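Local atomic coordinates of SnoN,Epimerase SnoN (Streptomyces nogalater, PDB entry 5EP9), a protein that acts as a non-heme iron, 2-oxoglutarate-dependent epimerase in the biosynthesis of the polyketide antibiotic nogalamycin. Residues Val48-Leu52 / His103-Leu109. Sequence-based numbering, arbitrary orientation.
Sequences VPGVL and HPRIAAL
V51 lays its CG2 methyl over two residues one turn apart on helix 104-114, 4.0 Å from CG1 of I106 and 3.9 Å from CD1 of L109. That methyl stands anti to the backbone N (chi1 86°, measured to CG1), which sends it to the helix; a short, branched valine fits between the two longer chains. V48 meets L109 tip to tip, CG1 to CD1 at 4.1 Å. At the start of the helix, L52 sets CD2 over one face of the H103 imidazole, 4.0 Å from the ring centroid, a CH-pi contact; P104 CD lies over the other face. H103 suits the N-cap: ND1 accepts a weak bond from R105 N, and NE2 is hydrogen-bonded to E56, so both ring nitrogens are engaged. R105 runs extended along the outer, exposed side; its guanidinium lies with one face over V51 CA, and NH1 comes within 3.1 Å of G50 O, though the side chain is poorly ordered. The contact, within the 14-202 SnoN part, packs the helix against the end of edge strand 45-48 and the loop that follows it. Its chemistry implies cohesion mainly from aliphatic side chains, most of them buried, with polarity kept to the capped helix end and the solvent-facing arginine.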
ATOM      1  N   VAL A  48       4.818  10.207  -6.899  1.00 27.43           N
ATOM      2  CA  VAL A  48       3.920  11.101  -7.672  1.00 30.93           C
ATOM      3  C   VAL A  48       3.469  12.242  -6.794  1.00 29.87           C
ATOM      4  O   VAL A  48       2.645  12.037  -5.919  1.00 32.09           O
ATOM      5  CB  VAL A  48       2.635  10.392  -8.241  1.00 33.18           C
ATOM      6  CG1 VAL A  48       1.818  11.335  -9.119  1.00 34.37           C
ATOM      7  CG2 VAL A  48       3.015   9.192  -9.075  1.00 35.73           C
ATOM      8  N   PRO A  49       3.974  13.424  -7.038  1.00 30.29           N
ATOM      9  CA  PRO A  49       3.488  14.563  -6.201  1.00 32.43           C
ATOM     10  C   PRO A  49       2.049  15.049  -6.505  1.00 31.86           C
ATOM     11  O   PRO A  49       1.598  14.926  -7.598  1.00 31.98           O
ATOM     12  CB  PRO A  49       4.454  15.689  -6.503  1.00 32.90           C
ATOM     13  CG  PRO A  49       5.010  15.360  -7.862  1.00 35.52           C
ATOM     14  CD  PRO A  49       4.987  13.846  -8.023  1.00 31.84           C
ATOM     15  N   GLY A  50       1.350  15.504  -5.472  1.00 32.17           N
ATOM     16  CA  GLY A  50       0.090  16.235  -5.631  1.00 32.34           C
ATOM     17  C   GLY A  50      -0.973  15.378  -6.317  1.00 32.93           C
ATOM     18  O   GLY A  50      -1.653  15.793  -7.175  1.00 31.07           O
ATOM     19  N   VAL A  51      -1.048  14.125  -5.915  1.00 33.02           N
ATOM     20  CA  VAL A  51      -2.065  13.263  -6.475  1.00 34.53           C
ATOM     21  C   VAL A  51      -3.481  13.657  -5.915  1.00 35.01           C
ATOM     22  O   VAL A  51      -4.470  13.517  -6.601  1.00 36.37           O
ATOM     23  CB  VAL A  51      -1.656  11.813  -6.309  1.00 35.22           C
ATOM     24  CG1 VAL A  51      -2.050  11.239  -4.971  1.00 34.03           C
ATOM     25  CG2 VAL A  51      -2.306  11.023  -7.345  1.00 39.30           C
ATOM     26  N   LEU A  52      -3.527  14.100  -4.672  1.00 31.39           N
ATOM     27  CA  LEU A  52      -4.689  14.689  -4.065  1.00 32.43           C
ATOM     28  C   LEU A  52      -4.545  16.179  -3.951  1.00 32.95           C
ATOM     29  O   LEU A  52      -3.445  16.698  -3.687  1.00 31.82           O
ATOM     30  CB  LEU A  52      -4.888  14.163  -2.642  1.00 32.51           C
ATOM     31  CG  LEU A  52      -5.104  12.672  -2.461  1.00 31.86           C
ATOM     32  CD1 LEU A  52      -5.315  12.323  -0.973  1.00 32.61           C
ATOM     33  CD2 LEU A  52      -6.279  12.174  -3.304  1.00 32.23           C
ATOM     34  N   HIS A 103     -10.165   6.263  -5.902  1.00 32.77           N
ATOM     35  CA  HIS A 103      -9.925   7.549  -6.434  1.00 34.27           C
ATOM     36  C   HIS A 103      -9.569   7.483  -7.922  1.00 36.40           C
ATOM     37  O   HIS A 103      -8.631   6.762  -8.315  1.00 38.23           O
ATOM     38  CB  HIS A 103      -8.798   8.200  -5.651  1.00 34.82           C
ATOM     39  CG  HIS A 103      -8.668   9.657  -5.895  1.00 37.24           C
ATOM     40  ND1 HIS A 103      -8.014  10.158  -7.001  1.00 38.44           N
ATOM     41  CD2 HIS A 103      -9.176  10.731  -5.229  1.00 37.57           C
ATOM     42  CE1 HIS A 103      -8.121  11.479  -6.997  1.00 40.05           C
ATOM     43  NE2 HIS A 103      -8.812  11.847  -5.930  1.00 38.17           N
ATOM     44  N   PRO A 104     -10.203   8.275  -8.748  1.00 36.79           N
ATOM     45  CA  PRO A 104      -9.960   8.106 -10.194  1.00 38.66           C
ATOM     46  C   PRO A 104      -8.544   8.321 -10.673  1.00 37.92           C
ATOM     47  O   PRO A 104      -8.107   7.654 -11.599  1.00 37.43           O
ATOM     48  CB  PRO A 104     -10.920   9.157 -10.903  1.00 40.01           C
ATOM     49  CG  PRO A 104     -11.958   9.461  -9.870  1.00 40.80           C
ATOM     50  CD  PRO A 104     -11.365   9.132  -8.475  1.00 39.52           C
ATOM     51  N   ARG A 105      -7.900   9.310 -10.132  1.00 37.98           N
ATOM     52  CA  ARG A 105      -6.554   9.602 -10.529  1.00 40.73           C
ATOM     53  C   ARG A 105      -5.544   8.561 -10.044  1.00 35.82           C
ATOM     54  O   ARG A 105      -4.655   8.172 -10.767  1.00 34.08           O
ATOM     55  CB  ARG A 105      -6.201  11.012 -10.054  1.00 49.53           C
ATOM     56  CG  ARG A 105      -4.885  11.452 -10.639  1.00 58.11           C
ATOM     57  CD  ARG A 105      -4.703  12.947 -10.635  1.00 69.84           C
ATOM     58  NE  ARG A 105      -3.243  13.120 -10.753  1.00 81.29           N
ATOM     59  CZ  ARG A 105      -2.552  14.189 -10.348  1.00 87.60           C
ATOM     60  NH1 ARG A 105      -3.181  15.234  -9.797  1.00 89.79           N
ATOM     61  NH2 ARG A 105      -1.222  14.209 -10.509  1.00 85.89           N
ATOM     62  N   ILE A 106      -5.664   8.159  -8.791  1.00 32.47           N
ATOM     63  CA  ILE A 106      -4.822   7.126  -8.231  1.00 32.29           C
ATOM     64  C   ILE A 106      -4.994   5.816  -9.015  1.00 33.82           C
ATOM     65  O   ILE A 106      -4.029   5.112  -9.374  1.00 32.13           O
ATOM     66  CB  ILE A 106      -5.129   6.923  -6.754  1.00 32.17           C
ATOM     67  CG1 ILE A 106      -4.733   8.169  -6.003  1.00 33.58           C
ATOM     68  CG2 ILE A 106      -4.354   5.696  -6.202  1.00 32.11           C
ATOM     69  CD1 ILE A 106      -4.902   8.130  -4.506  1.00 35.07           C
ATOM     70  N   ALA A 107      -6.268   5.524  -9.336  1.00 33.17           N
ATOM     71  CA  ALA A 107      -6.626   4.264  -9.999  1.00 31.93           C
ATOM     72  C   ALA A 107      -6.076   4.269 -11.374  1.00 32.46           C
ATOM     73  O   ALA A 107      -5.525   3.245 -11.858  1.00 30.40           O
ATOM     74  CB  ALA A 107      -8.142   4.118 -10.103  1.00 34.54           C
ATOM     75  N   ALA A 108      -6.268   5.386 -12.069  1.00 31.74           N
ATOM     76  CA  ALA A 108      -5.727   5.478 -13.426  1.00 33.12           C
ATOM     77  C   ALA A 108      -4.153   5.316 -13.465  1.00 33.09           C
ATOM     78  O   ALA A 108      -3.639   4.683 -14.373  1.00 32.89           O
ATOM     79  CB  ALA A 108      -6.143   6.727 -14.145  1.00 33.96           C
ATOM     80  N   LEU A 109      -3.468   5.927 -12.513  1.00 32.95           N
ATOM     81  CA  LEU A 109      -2.044   5.801 -12.416  1.00 33.64           C
ATOM     82  C   LEU A 109      -1.641   4.350 -12.166  1.00 31.63           C
ATOM     83  O   LEU A 109      -0.797   3.853 -12.826  1.00 30.04           O
ATOM     84  CB  LEU A 109      -1.502   6.671 -11.311  1.00 34.28           C
ATOM     85  CG  LEU A 109      -1.434   8.117 -11.737  1.00 37.51           C
ATOM     86  CD1 LEU A 109      -1.242   9.015 -10.512  1.00 37.86           C
ATOM     87  CD2 LEU A 109      -0.268   8.344 -12.704  1.00 40.29           C
TER